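Similarities with probable monooxygenase (Photorhabdus luminescens, PDB 4HB9) binds flavin-adenine dinucleotide and is probably a flavin-dependent monooxygenase of the aromatic ring hydroxylase type. Local coordinates at residues 185-190 / 245-250; 217-222 / 381-386; 305-310 / 365-370; 312-317 / 357-362. All coordinates share one frame; numbering follows the deposited sequence.

Contact 1 of 4, residues 185-190 / 245-250; sequences MIIGRA and VWVYVA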
loop_
_atom_site.group_PDB
_atom_site.type_symbol
_atom_site.label_atom_id
_atom_site.label_comp_id
_atom_site.label_asym_id
_atom_site.label_seq_id
_atom_site.Cartn_x
_atom_site.Cartn_y
_atom_site.Cartn_z
HETATM N N MSE A 185 8.745 -12.561 -4.270
HETATM C CA MSE A 185 9.646 -11.915 -3.314
HETATM C C MSE A 185 9.436 -12.474 -1.933
HETATM O O MSE A 185 8.379 -13.055 -1.626
HETATM C CB MSE A 185 9.465 -10.396 -3.331
HETATM C CG MSE A 185 8.119 -9.887 -2.871
HETATM SE SE MSE A 185 8.026 -7.892 -2.990
HETATM C CE MSE A 185 9.036 -7.467 -4.570
ATOM N N ILE A 186 10.464 -12.322 -1.115
ATOM C CA ILE A 186 10.426 -12.677 0.302
ATOM C C ILE A 186 10.909 -11.431 1.038
ATOM O O ILE A 186 11.988 -10.903 0.729
ATOM C CB ILE A 186 11.313 -13.902 0.601
ATOM C CG1 ILE A 186 10.856 -15.117 -0.199
ATOM C CG2 ILE A 186 11.315 -14.236 2.084
ATOM C CD1 ILE A 186 11.756 -16.326 -0.058
ATOM N N ILE A 187 10.091 -10.945 1.973
ATOM C CA ILE A 187 10.319 -9.686 2.680
ATOM C C ILE A 187 10.489 -9.991 4.170
ATOM O O ILE A 187 9.654 -10.684 4.764
ATOM C CB ILE A 187 9.120 -8.742 2.520
ATOM C CG1 ILE A 187 8.792 -8.518 1.035
ATOM C CG2 ILE A 187 9.381 -7.397 3.217
ATOM C CD1 ILE A 187 7.560 -7.660 0.774
ATOM N N GLY A 188 11.568 -9.496 4.764
ATOM C CA GLY A 188 11.761 -9.614 6.213
ATOM C C GLY A 188 12.158 -8.289 6.832
ATOM O O GLY A 188 12.544 -7.353 6.123
ATOM N N ARG A 189 12.055 -8.210 8.155
ATOM C CA ARG A 189 12.476 -7.034 8.881
ATOM C C ARG A 189 13.351 -7.447 10.033
ATOM O O ARG A 189 13.165 -8.514 10.617
ATOM C CB ARG A 189 11.265 -6.248 9.403
ATOM C CG ARG A 189 10.441 -6.986 10.459
ATOM C CD ARG A 189 9.235 -6.203 10.957
ATOM N NE ARG A 189 8.900 -6.642 12.328
ATOM C CZ ARG A 189 8.192 -5.945 13.221
ATOM N NH1 ARG A 189 7.633 -4.790 12.905
ATOM N NH2 ARG A 189 8.027 -6.414 14.468
ATOM N N ALA A 190 14.275 -6.568 10.389
ATOM C CA ALA A 190 15.121 -6.784 11.550
ATOM C C ALA A 190 15.192 -5.522 12.379
ATOM O O ALA A 190 15.555 -4.472 11.865
ATOM C CB ALA A 190 16.504 -7.195 11.098
ATOM N N VAL A 245 14.576 -3.340 6.539
ATOM C CA VAL A 245 13.738 -4.203 5.760
ATOM C C VAL A 245 14.582 -4.728 4.628
ATOM O O VAL A 245 15.317 -3.969 3.989
ATOM C CB VAL A 245 12.426 -3.527 5.264
ATOM C CG1 VAL A 245 12.633 -2.150 4.646
ATOM C CG2 VAL A 245 11.696 -4.438 4.275
ATOM N N TRP A 246 14.481 -6.024 4.381
ATOM C CA TRP A 246 15.114 -6.627 3.192
ATOM C C TRP A 246 14.081 -7.326 2.323
ATOM O O TRP A 246 13.075 -7.881 2.817
ATOM C CB TRP A 246 16.246 -7.569 3.571
ATOM C CG TRP A 246 15.883 -8.669 4.514
ATOM C CD1 TRP A 246 15.996 -8.646 5.874
ATOM C CD2 TRP A 246 15.310 -9.944 4.188
ATOM N NE1 TRP A 246 15.551 -9.817 6.410
ATOM C CE2 TRP A 246 15.123 -10.641 5.407
ATOM C CE3 TRP A 246 14.947 -10.566 2.997
ATOM C CZ2 TRP A 246 14.612 -11.918 5.461
ATOM C CZ3 TRP A 246 14.412 -11.831 3.051
ATOM C CH2 TRP A 246 14.243 -12.498 4.275
ATOM N N VAL A 247 14.326 -7.292 1.018
ATOM C CA VAL A 247 13.409 -7.912 0.068
ATOM C C VAL A 247 14.205 -8.744 -0.913
ATOM O O VAL A 247 15.019 -8.204 -1.651
ATOM C CB VAL A 247 12.578 -6.876 -0.703
ATOM C CG1 VAL A 247 11.556 -7.591 -1.553
ATOM C CG2 VAL A 247 11.886 -5.903 0.251
ATOM N N TYR A 248 14.030 -10.055 -0.860
ATOM C CA TYR A 248 14.708 -10.944 -1.802
ATOM C C TYR A 248 13.765 -11.152 -2.953
ATOM O O TYR A 248 12.611 -11.515 -2.736
ATOM C CB TYR A 248 15.086 -12.296 -1.174
ATOM C CG TYR A 248 15.619 -13.293 -2.181
ATOM C CD1 TYR A 248 16.907 -13.178 -2.718
ATOM C CD2 TYR A 248 14.828 -14.304 -2.636
ATOM C CE1 TYR A 248 17.366 -14.067 -3.673
ATOM C CE2 TYR A 248 15.276 -15.214 -3.573
ATOM C CZ TYR A 248 16.531 -15.097 -4.097
ATOM O OH TYR A 248 16.933 -16.022 -5.040
ATOM N N VAL A 249 14.266 -10.911 -4.164
ATOM C CA VAL A 249 13.444 -10.956 -5.398
ATOM C C VAL A 249 14.039 -11.953 -6.382
ATOM O O VAL A 249 15.233 -11.921 -6.632
ATOM C CB VAL A 249 13.344 -9.565 -6.046
ATOM C CG1 VAL A 249 12.370 -9.560 -7.200
ATOM C CG2 VAL A 249 12.921 -8.531 -5.029
ATOM N N ALA A 250 13.210 -12.855 -6.896
ATOM C CA ALA A 250 13.662 -13.887 -7.823
ATOM C C ALA A 250 12.536 -14.345 -8.706
ATOM O O ALA A 250 11.408 -13.956 -8.512
ATOM C CB ALA A 250 14.203 -15.089 -7.051
#

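Contact 2 of 4, residues 217-222 / 381-386; sequences PDWLFI and AQNAVI. With EDO (1,2-ethanediol), chain F.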
loop_
_atom_site.group_PDB
_atom_site.type_symbol
_atom_site.label_atom_id
_atom_site.label_comp_id
_atom_site.label_asym_id
_atom_site.label_seq_id
_atom_site.Cartn_x
_atom_site.Cartn_y
_atom_site.Cartn_z
ATOM N N PRO A 217 20.190 -14.665 -11.242
ATOM C CA PRO A 217 19.062 -13.878 -11.723
ATOM C C PRO A 217 18.094 -13.496 -10.589
ATOM O O PRO A 217 16.931 -13.878 -10.588
ATOM C CB PRO A 217 18.402 -14.818 -12.722
ATOM C CG PRO A 217 18.677 -16.189 -12.191
ATOM C CD PRO A 217 20.068 -16.089 -11.614
ATOM N N ASP A 218 18.595 -12.751 -9.631
ATOM C CA ASP A 218 17.798 -12.372 -8.469
ATOM C C ASP A 218 18.379 -11.118 -7.871
ATOM O O ASP A 218 19.304 -10.517 -8.439
ATOM C CB ASP A 218 17.680 -13.561 -7.481
ATOM C CG ASP A 218 19.026 -14.206 -7.128
ATOM O OD1 ASP A 218 20.098 -13.647 -7.377
ATOM O OD2 ASP A 218 18.977 -15.309 -6.559
ATOM N N TRP A 219 17.816 -10.651 -6.763
ATOM C CA TRP A 219 18.121 -9.308 -6.301
ATOM C C TRP A 219 17.849 -9.212 -4.812
ATOM O O TRP A 219 16.952 -9.889 -4.330
ATOM C CB TRP A 219 17.191 -8.348 -7.039
ATOM C CG TRP A 219 17.510 -6.902 -6.979
ATOM C CD1 TRP A 219 17.225 -6.033 -5.968
ATOM C CD2 TRP A 219 18.094 -6.131 -8.020
ATOM N NE1 TRP A 219 17.633 -4.768 -6.304
ATOM C CE2 TRP A 219 18.163 -4.803 -7.570
ATOM C CE3 TRP A 219 18.569 -6.437 -9.296
ATOM C CZ2 TRP A 219 18.684 -3.779 -8.353
ATOM C CZ3 TRP A 219 19.072 -5.420 -10.074
ATOM C CH2 TRP A 219 19.130 -4.114 -9.609
ATOM N N LEU A 220 18.555 -8.334 -4.117
ATOM C CA LEU A 220 18.242 -8.035 -2.695
ATOM C C LEU A 220 18.190 -6.537 -2.486
ATOM O O LEU A 220 19.168 -5.804 -2.767
ATOM C CB LEU A 220 19.231 -8.657 -1.731
ATOM C CG LEU A 220 18.853 -8.572 -0.244
ATOM C CD1 LEU A 220 17.747 -9.569 0.132
ATOM C CD2 LEU A 220 20.068 -8.878 0.609
ATOM N N PHE A 221 17.021 -6.071 -2.047
ATOM C CA PHE A 221 16.783 -4.659 -1.805
ATOM C C PHE A 221 16.801 -4.460 -0.290
ATOM O O PHE A 221 16.224 -5.269 0.435
ATOM C CB PHE A 221 15.459 -4.209 -2.441
ATOM C CG PHE A 221 15.132 -2.778 -2.166
ATOM C CD1 PHE A 221 15.916 -1.763 -2.707
ATOM C CD2 PHE A 221 14.092 -2.429 -1.312
ATOM C CE1 PHE A 221 15.655 -0.435 -2.417
ATOM C CE2 PHE A 221 13.817 -1.097 -1.023
ATOM C CZ PHE A 221 14.593 -0.100 -1.592
ATOM N N ILE A 222 17.478 -3.420 0.188
ATOM C CA ILE A 222 17.561 -3.136 1.625
ATOM C C ILE A 222 17.131 -1.699 1.914
ATOM O O ILE A 222 17.643 -0.762 1.306
ATOM C CB ILE A 222 18.994 -3.333 2.146
ATOM C CG1 ILE A 222 19.438 -4.780 1.904
ATOM C CG2 ILE A 222 19.101 -2.983 3.630
ATOM C CD1 ILE A 222 20.901 -5.045 2.169
ATOM N N ALA A 381 10.306 -5.008 -11.391
ATOM C CA ALA A 381 10.304 -6.404 -10.993
ATOM C C ALA A 381 11.108 -7.253 -11.988
ATOM O O ALA A 381 11.875 -8.134 -11.606
ATOM C CB ALA A 381 8.881 -6.913 -10.867
ATOM N N GLN A 382 10.931 -7.000 -13.285
ATOM C CA GLN A 382 11.637 -7.781 -14.291
ATOM C C GLN A 382 13.138 -7.515 -14.208
ATOM O O GLN A 382 13.955 -8.442 -14.385
ATOM C CB GLN A 382 11.098 -7.469 -15.683
ATOM C CG GLN A 382 9.638 -7.906 -15.887
ATOM C CD GLN A 382 9.032 -7.395 -17.197
ATOM O OE1 GLN A 382 9.464 -6.382 -17.720
ATOM N NE2 GLN A 382 8.003 -8.078 -17.694
ATOM N N ASN A 383 13.493 -6.269 -13.938
ATOM C CA ASN A 383 14.892 -5.900 -13.813
ATOM C C ASN A 383 15.574 -6.653 -12.661
ATOM O O ASN A 383 16.778 -6.984 -12.740
ATOM C CB ASN A 383 15.055 -4.411 -13.604
ATOM C CG ASN A 383 16.507 -3.973 -13.690
ATOM O OD1 ASN A 383 17.248 -4.395 -14.589
ATOM N ND2 ASN A 383 16.929 -3.133 -12.735
ATOM N N ALA A 384 14.814 -6.977 -11.610
ATOM C CA ALA A 384 15.413 -7.705 -10.493
ATOM C C ALA A 384 15.951 -9.084 -10.939
ATOM O O ALA A 384 16.908 -9.589 -10.379
ATOM C CB ALA A 384 14.396 -7.864 -9.368
ATOM N N VAL A 385 15.287 -9.709 -11.914
ATOM C CA VAL A 385 15.683 -11.009 -12.440
ATOM C C VAL A 385 16.639 -10.889 -13.643
ATOM O O VAL A 385 17.630 -11.626 -13.729
ATOM C CB VAL A 385 14.433 -11.843 -12.792
ATOM C CG1 VAL A 385 14.807 -13.195 -13.335
ATOM C CG2 VAL A 385 13.581 -12.051 -11.541
ATOM N N ILE A 386 16.373 -9.941 -14.539
ATOM C CA ILE A 386 17.210 -9.779 -15.760
ATOM C C ILE A 386 18.469 -8.936 -15.590
ATOM O O ILE A 386 19.490 -9.233 -16.216
ATOM C CB ILE A 386 16.403 -9.167 -16.910
ATOM C CG1 ILE A 386 15.268 -10.101 -17.282
ATOM C CG2 ILE A 386 17.305 -8.889 -18.130
ATOM C CD1 ILE A 386 14.178 -9.420 -18.065
HETATM C C1 EDO F . 14.816 -3.463 -8.450
HETATM O O1 EDO F . 13.650 -4.274 -8.328
HETATM C C2 EDO F . 15.294 -3.494 -9.891
HETATM O O2 EDO F . 14.881 -2.323 -10.617
#

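Contact 3 of 4, residues 305-310 / 365-370; sequences LLPWKS and QMRAYA. With EDO (1,2-ethanediol), chain J.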
loop_
_atom_site.group_PDB
_atom_site.type_symbol
_atom_site.label_atom_id
_atom_site.label_comp_id
_atom_site.label_asym_id
_atom_site.label_seq_id
_atom_site.Cartn_x
_atom_site.Cartn_y
_atom_site.Cartn_z
ATOM N N LEU A 305 -5.209 -0.318 -18.454
ATOM C CA LEU A 305 -6.604 0.008 -18.148
ATOM C C LEU A 305 -7.171 0.828 -19.277
ATOM O O LEU A 305 -6.645 1.887 -19.590
ATOM C CB LEU A 305 -6.724 0.821 -16.862
ATOM C CG LEU A 305 -6.572 0.111 -15.531
ATOM C CD1 LEU A 305 -6.674 1.140 -14.405
ATOM C CD2 LEU A 305 -7.638 -0.967 -15.393
ATOM N N LEU A 306 -8.212 0.289 -19.900
ATOM C CA LEU A 306 -8.940 0.944 -21.003
ATOM C C LEU A 306 -10.113 1.696 -20.415
ATOM O O LEU A 306 -10.627 1.310 -19.383
ATOM C CB LEU A 306 -9.492 -0.106 -21.956
ATOM C CG LEU A 306 -8.455 -0.958 -22.693
ATOM C CD1 LEU A 306 -9.081 -2.272 -23.157
ATOM C CD2 LEU A 306 -7.889 -0.169 -23.853
ATOM N N PRO A 307 -10.566 2.761 -21.086
ATOM C CA PRO A 307 -11.742 3.453 -20.552
ATOM C C PRO A 307 -12.965 2.571 -20.393
ATOM O O PRO A 307 -13.155 1.582 -21.121
ATOM C CB PRO A 307 -11.985 4.590 -21.553
ATOM C CG PRO A 307 -11.151 4.282 -22.741
ATOM C CD PRO A 307 -10.001 3.457 -22.252
ATOM N N TRP A 308 -13.757 2.886 -19.377
ATOM C CA TRP A 308 -15.053 2.275 -19.202
ATOM C C TRP A 308 -16.092 3.399 -19.113
ATOM O O TRP A 308 -15.737 4.571 -18.910
ATOM C CB TRP A 308 -15.060 1.393 -17.965
ATOM C CG TRP A 308 -14.707 2.094 -16.693
ATOM C CD1 TRP A 308 -15.564 2.775 -15.874
ATOM C CD2 TRP A 308 -13.417 2.161 -16.076
ATOM N NE1 TRP A 308 -14.886 3.271 -14.782
ATOM C CE2 TRP A 308 -13.563 2.923 -14.886
ATOM C CE3 TRP A 308 -12.138 1.676 -16.423
ATOM C CZ2 TRP A 308 -12.486 3.198 -14.036
ATOM C CZ3 TRP A 308 -11.056 1.940 -15.559
ATOM C CH2 TRP A 308 -11.244 2.703 -14.386
ATOM N N LYS A 309 -17.362 3.047 -19.278
ATOM C CA LYS A 309 -18.447 4.037 -19.194
ATOM C C LYS A 309 -18.644 4.443 -17.730
ATOM O O LYS A 309 -18.814 3.595 -16.877
ATOM C CB LYS A 309 -19.765 3.466 -19.739
ATOM C CG LYS A 309 -20.912 4.465 -19.760
ATOM C CD LYS A 309 -22.208 3.808 -20.234
ATOM C CE LYS A 309 -23.421 4.703 -20.031
ATOM N NZ LYS A 309 -23.404 5.884 -20.931
ATOM N N SER A 310 -18.657 5.736 -17.462
ATOM C CA SER A 310 -18.709 6.218 -16.089
ATOM C C SER A 310 -20.118 6.134 -15.537
ATOM O O SER A 310 -21.110 6.188 -16.284
ATOM C CB SER A 310 -18.207 7.646 -15.999
ATOM O OG SER A 310 -16.856 7.714 -16.379
ATOM N N GLN A 365 -8.078 10.747 -15.592
ATOM C CA GLN A 365 -6.806 11.159 -15.012
ATOM C C GLN A 365 -6.160 10.011 -14.254
ATOM O O GLN A 365 -4.946 9.809 -14.340
ATOM C CB GLN A 365 -6.966 12.362 -14.072
ATOM C CG GLN A 365 -7.385 13.628 -14.790
ATOM C CD GLN A 365 -7.185 14.871 -13.958
ATOM O OE1 GLN A 365 -6.201 14.997 -13.216
ATOM N NE2 GLN A 365 -8.105 15.810 -14.093
HETATM N N MSE A 366 -6.969 9.263 -13.519
HETATM C CA MSE A 366 -6.459 8.192 -12.680
HETATM C C MSE A 366 -5.868 7.110 -13.550
HETATM O O MSE A 366 -4.778 6.614 -13.264
HETATM C CB MSE A 366 -7.570 7.672 -11.785
HETATM C CG MSE A 366 -7.115 6.519 -10.899
HETATM SE SE MSE A 366 -7.510 4.793 -11.765
HETATM C CE MSE A 366 -9.438 4.859 -11.387
ATOM N N ARG A 367 -6.567 6.729 -14.624
ATOM C CA ARG A 367 -6.024 5.753 -15.565
ATOM C C ARG A 367 -4.660 6.159 -16.114
ATOM O O ARG A 367 -3.782 5.297 -16.278
ATOM C CB ARG A 367 -7.000 5.473 -16.725
ATOM C CG ARG A 367 -8.122 4.508 -16.374
ATOM C CD ARG A 367 -8.894 4.046 -17.613
ATOM N NE ARG A 367 -9.545 5.182 -18.258
ATOM C CZ ARG A 367 -10.755 5.644 -17.959
ATOM N NH1 ARG A 367 -11.528 5.057 -17.054
ATOM N NH2 ARG A 367 -11.210 6.696 -18.617
ATOM N N ALA A 368 -4.464 7.442 -16.399
ATOM C CA ALA A 368 -3.185 7.903 -16.962
ATOM C C ALA A 368 -2.020 7.632 -16.019
ATOM O O ALA A 368 -1.019 7.046 -16.428
ATOM C CB ALA A 368 -3.217 9.381 -17.310
ATOM N N TYR A 369 -2.126 8.042 -14.756
ATOM C CA TYR A 369 -1.015 7.755 -13.850
ATOM C C TYR A 369 -0.993 6.305 -13.402
ATOM O O TYR A 369 0.105 5.761 -13.201
ATOM C CB TYR A 369 -0.882 8.747 -12.683
ATOM C CG TYR A 369 -2.048 8.846 -11.730
ATOM C CD1 TYR A 369 -2.320 7.851 -10.795
ATOM C CD2 TYR A 369 -2.837 9.990 -11.713
ATOM C CE1 TYR A 369 -3.379 7.980 -9.903
ATOM C CE2 TYR A 369 -3.881 10.134 -10.832
ATOM C CZ TYR A 369 -4.150 9.151 -9.929
ATOM O OH TYR A 369 -5.200 9.367 -9.088
ATOM N N ALA A 370 -2.153 5.659 -13.286
ATOM C CA ALA A 370 -2.204 4.236 -12.930
ATOM C C ALA A 370 -1.432 3.369 -13.930
ATOM O O ALA A 370 -0.601 2.528 -13.543
ATOM C CB ALA A 370 -3.637 3.742 -12.836
HETATM C C1 EDO J . -19.193 0.508 -17.126
HETATM O O1 EDO J . -20.209 1.209 -16.409
HETATM C C2 EDO J . -18.639 -0.617 -16.265
HETATM O O2 EDO J . -19.658 -1.554 -15.903
HETATM O O HOH W 1 -14.117 5.922 -17.025
#

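Contact 4 of 4, residues 312-317 / 357-362; sequences TVTLLG and KAISDY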
loop_
_atom_site.group_PDB
_atom_site.type_symbol
_atom_site.label_atom_id
_atom_site.label_comp_id
_atom_site.label_asym_id
_atom_site.label_seq_id
_atom_site.Cartn_x
_atom_site.Cartn_y
_atom_site.Cartn_z
ATOM N N THR A 312 -22.271 6.351 -11.302
ATOM C CA THR A 312 -22.179 6.758 -9.909
ATOM C C THR A 312 -21.463 5.731 -9.023
ATOM O O THR A 312 -21.358 5.929 -7.823
ATOM C CB THR A 312 -23.580 7.057 -9.361
ATOM O OG1 THR A 312 -24.390 5.894 -9.485
ATOM C CG2 THR A 312 -24.211 8.219 -10.131
ATOM N N VAL A 313 -20.962 4.645 -9.602
ATOM C CA VAL A 313 -20.049 3.714 -8.903
ATOM C C VAL A 313 -18.668 3.983 -9.472
ATOM O O VAL A 313 -18.481 4.060 -10.726
ATOM C CB VAL A 313 -20.393 2.227 -9.181
ATOM C CG1 VAL A 313 -19.401 1.291 -8.513
ATOM C CG2 VAL A 313 -21.807 1.883 -8.736
ATOM N N THR A 314 -17.684 4.130 -8.582
ATOM C CA THR A 314 -16.306 4.236 -9.020
ATOM C C THR A 314 -15.355 3.533 -8.027
ATOM O O THR A 314 -15.795 2.910 -7.086
ATOM C CB THR A 314 -15.906 5.696 -9.318
ATOM O OG1 THR A 314 -14.683 5.726 -10.037
ATOM C CG2 THR A 314 -15.759 6.539 -8.101
ATOM N N LEU A 315 -14.060 3.596 -8.300
ATOM C CA LEU A 315 -13.067 2.844 -7.513
ATOM C C LEU A 315 -11.888 3.708 -7.187
ATOM O O LEU A 315 -11.618 4.662 -7.928
ATOM C CB LEU A 315 -12.562 1.638 -8.312
ATOM C CG LEU A 315 -13.646 0.630 -8.699
ATOM C CD1 LEU A 315 -13.119 -0.320 -9.762
ATOM C CD2 LEU A 315 -14.193 -0.123 -7.512
ATOM N N LEU A 316 -11.160 3.358 -6.113
ATOM C CA LEU A 316 -9.866 3.981 -5.868
ATOM C C LEU A 316 -8.889 3.053 -5.169
ATOM O O LEU A 316 -9.260 2.005 -4.700
ATOM C CB LEU A 316 -9.968 5.331 -5.146
ATOM C CG LEU A 316 -10.320 5.521 -3.692
ATOM C CD1 LEU A 316 -9.228 5.071 -2.716
ATOM C CD2 LEU A 316 -10.576 7.008 -3.493
ATOM N N GLY A 317 -7.625 3.436 -5.180
ATOM C CA GLY A 317 -6.590 2.669 -4.507
ATOM C C GLY A 317 -6.289 1.348 -5.178
ATOM O O GLY A 317 -6.396 1.228 -6.407
ATOM N N LYS A 357 -20.063 13.271 -15.190
ATOM C CA LYS A 357 -18.952 13.897 -15.892
ATOM C C LYS A 357 -17.719 14.065 -14.981
ATOM O O LYS A 357 -16.592 13.818 -15.403
ATOM C CB LYS A 357 -19.328 15.260 -16.482
ATOM C CG LYS A 357 -19.787 15.239 -17.931
ATOM C CD LYS A 357 -20.096 16.663 -18.404
ATOM C CE LYS A 357 -20.696 16.727 -19.804
ATOM N NZ LYS A 357 -22.126 16.322 -19.831
ATOM N N ALA A 358 -17.939 14.542 -13.759
ATOM C CA ALA A 358 -16.835 14.742 -12.811
ATOM C C ALA A 358 -16.169 13.393 -12.473
ATOM O O ALA A 358 -14.942 13.307 -12.404
ATOM C CB ALA A 358 -17.350 15.419 -11.544
ATOM N N ILE A 359 -16.976 12.360 -12.261
ATOM C CA ILE A 359 -16.454 11.011 -12.037
ATOM C C ILE A 359 -15.611 10.553 -13.237
ATOM O O ILE A 359 -14.508 10.032 -13.068
ATOM C CB ILE A 359 -17.566 10.014 -11.681
ATOM C CG1 ILE A 359 -18.109 10.325 -10.280
ATOM C CG2 ILE A 359 -17.036 8.588 -11.717
ATOM C CD1 ILE A 359 -19.361 9.570 -9.912
ATOM N N SER A 360 -16.113 10.784 -14.449
ATOM C CA SER A 360 -15.373 10.464 -15.677
ATOM C C SER A 360 -14.011 11.115 -15.776
ATOM O O SER A 360 -13.044 10.478 -16.232
ATOM C CB SER A 360 -16.210 10.879 -16.915
ATOM O OG SER A 360 -15.598 10.368 -18.066
ATOM N N ASP A 361 -13.936 12.389 -15.378
ATOM C CA ASP A 361 -12.697 13.178 -15.360
ATOM C C ASP A 361 -11.701 12.533 -14.403
ATOM O O ASP A 361 -10.505 12.378 -14.733
ATOM C CB ASP A 361 -13.009 14.632 -14.912
ATOM C CG ASP A 361 -11.822 15.593 -15.018
ATOM O OD1 ASP A 361 -10.796 15.295 -15.654
ATOM O OD2 ASP A 361 -11.909 16.710 -14.450
ATOM N N TYR A 362 -12.187 12.218 -13.202
ATOM C CA TYR A 362 -11.364 11.511 -12.198
ATOM C C TYR A 362 -10.800 10.212 -12.801
ATOM O O TYR A 362 -9.608 9.963 -12.737
ATOM C CB TYR A 362 -12.193 11.198 -10.938
ATOM C CG TYR A 362 -11.608 10.048 -10.117
ATOM C CD1 TYR A 362 -10.383 10.175 -9.469
ATOM C CD2 TYR A 362 -12.250 8.827 -10.052
ATOM C CE1 TYR A 362 -9.837 9.108 -8.743
ATOM C CE2 TYR A 362 -11.726 7.765 -9.341
ATOM C CZ TYR A 362 -10.515 7.908 -8.689
ATOM O OH TYR A 362 -10.003 6.834 -7.993
#

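Contact 1 of 4, residues 185-190 / 245-250
Trp246 lies flat over the neighbouring strand, its indole spread across the backbone of Ile187 and Gly188. CB leaves the strand with CG between the backbone N and the carbonyl carbon (chi1 56°), a rotation that folds the ring back over its cross-strand partner. CG and CD1 pass Gly188 O; CD2 nears Gly188 N, which sits over the ring centre. NE1, CE2 and CZ2 run over Gly188 CA, which makes a CH-pi contact 3.9 Å from the centroid of the Trp246 five-membered ring. On the six-membered side CE3 and CZ3 approach Ile186 O, CZ3 at 3.5 Å, and CZ3 and CH2 rest beside Ile186 CG2. Gly188 has no side chain, and the ring occupies the place where one would stand. Beneath it the strands run antiparallel. Paired bonds join Gly188 to Trp246 and Ile186 to Tyr248, the shortest from Tyr248 N to Ile186 O at 2.7 Å. On the opposite face, beside Arg189, the contacts are aliphatic: Ile187 CG1 meets Val247 CG1 at 3.9 Å, and selenomethionine Met185 brings SE to within 3.8 Å of Val247 CG1. The indole nitrogen bonds to Ser289 OG. Strands 179-191 and 240-251 are neighbours in the large mixed sheet, flanked by strands 295-301 and 218-228. Helices 264-274 and 280-287 pack on the Trp246 face; on the other, the Ile187 side chain lies about 5 Å from the bound FAD.

Contact 2 of 4, residues 217-222 / 381-386
Ala384 sets its methyl group against the root of Trp219, CB to CB at 3.7 Å, where helix 381-386 meets residues 217-219. The indole lies across the helix: Trp219 CE3 reaches Ala384 CA at 3.6 Å, and CH2 at the far rim lies 3.9 Å from Asn383 ND2. Ring and amide planes are 54° apart, neither stacked nor perpendicular. At the next helix residue, Pro217 CB packs on Val385 CG1 at 4.0 Å, and Val385 O sits close to Pro217 CA. Ala384 O points at Asp218 O, 3.2 Å away, two acceptors that His387 NE2 joins, bonding to Asp218 O and weakly to Ala384 O. In the next shell, 1,2-ethanediol, probably from the crystallisation liquor, lies over one indole face. Its O2 accepts a nearly straight bond from Asn383 ND2 (3.1 Å, 175°), while Asn383 OD1 takes the backbone N of Ser389. His387 also meets the Trp219 ring edge-to-face. The contact thus lays the C-terminal end of helix 355-386 across strand 218-228 near Trp219, with strand 240-251 alongside, where Val249 touches Ala384.

Contact 3 of 4, residues 305-310 / 365-370
Arg367 is wedged between Pro307 and Trp308, its guanidinium presenting a face to one and an edge to the other. Pro307 CA lies over the centre of the guanidinium plane, 3.5 Å from Arg367 CZ. Trp308 instead receives the group over its ring face: NH1 hangs 3.5 Å from Trp308 CZ3, and the two planes stand 77° apart. With CZ of Arg367 4.5 Å from the centroid of the Trp308 six-membered ring and 13° off the normal, this is a cation-pi contact made by an upright guanidinium. A bend at chi3 (-63°) turns the arginine tip into this slot after CG and CD have passed Leu305 CB. At the ring's edge, CE of selenomethionine Met366 approaches Trp308 CH2 at 4.1 Å, and Leu305 CD1 rests more distantly on Ala370 CB. The looser side, toward Lys309, is bridged by one water, which accepts a bond from Arg367 NH1 at 2.7 Å and bonds to Trp308 O. Lys309, exposed, makes no contact with the helix segment; its O is bonded by 1,2-ethanediol O1. Glu363 takes Trp308 NE1, and Gln364 OE1 takes Arg367 NH2, so residues of the same helix steady both partners. The arrangement, a cation-pi contact edge-on to tryptophan with proline over the guanidinium face, fastens the loop between strands 295-301 and 313-315 to the long C-terminal helix of this FAD-binding fold.

Contact 4 of 4, residues 312-317 / 357-362
Ile359 and Tyr362, one helical turn apart, carry the helix side of this contact with strand 313-315. Ile359 comes first: its CG2 packs on Thr314 CB at 3.9 Å, while CD1, at the end of the longer branch, reaches back to Thr312 CA at 4.0 Å. Three residues on, Tyr362 swings CG anti to the backbone N (chi1 158°) and sends its ring obliquely across to the strand, its OH arriving at Leu315 O and Leu316 CB. Thr314 OG1 and Leu315 O both lie at the edge of that ring, near its plane, with OG1 3.7 Å from Tyr362 CE2. The phenol donates to Leu315 O, OH to O 2.7 Å, in the carbonyl plane and on a lone pair. Leu316 CB presses on the same hydroxyl at 3.2 Å. Thr314 OG1 has its polar partner in Glu363 of the same helix, a second tie between strand and helix. The strand is an edge strand of the parallel sheet, bonded to strand 157-160, and runs nearly parallel to helix 357-362, 19° between their directions. Helix 330-349 flanks the tyrosine through Asp337 and Leu340, helix 167-172 packs on Val313 and Leu315, and Gly317 beyond them touches FAD at the N-cap of helix 318-321.

From the N terminus, contact 1 opens first at 185-190; contact 2 opens at 217-222 before 245-250 closes contact 1, so the two cross. They also touch, because strands 218-228 and 240-251 are neighbours in the mixed sheet: Tyr248 OH meets Asp218 OD2 at 2.6 Å, probably a hydrogen bond. Contact 3 opens at 305-310 and contact 4 at 312-317; 357-362 closes the inner loop, 365-370 the outer one, and 381-386 finally closes contact 2 around both. Contacts 2, 3 and 4 all use helix 355-386, which thereby links the edge of the parallel sheet, with the loop before it, to the mixed sheet. Contacts 1 and 4 have centres about 35 Å apart.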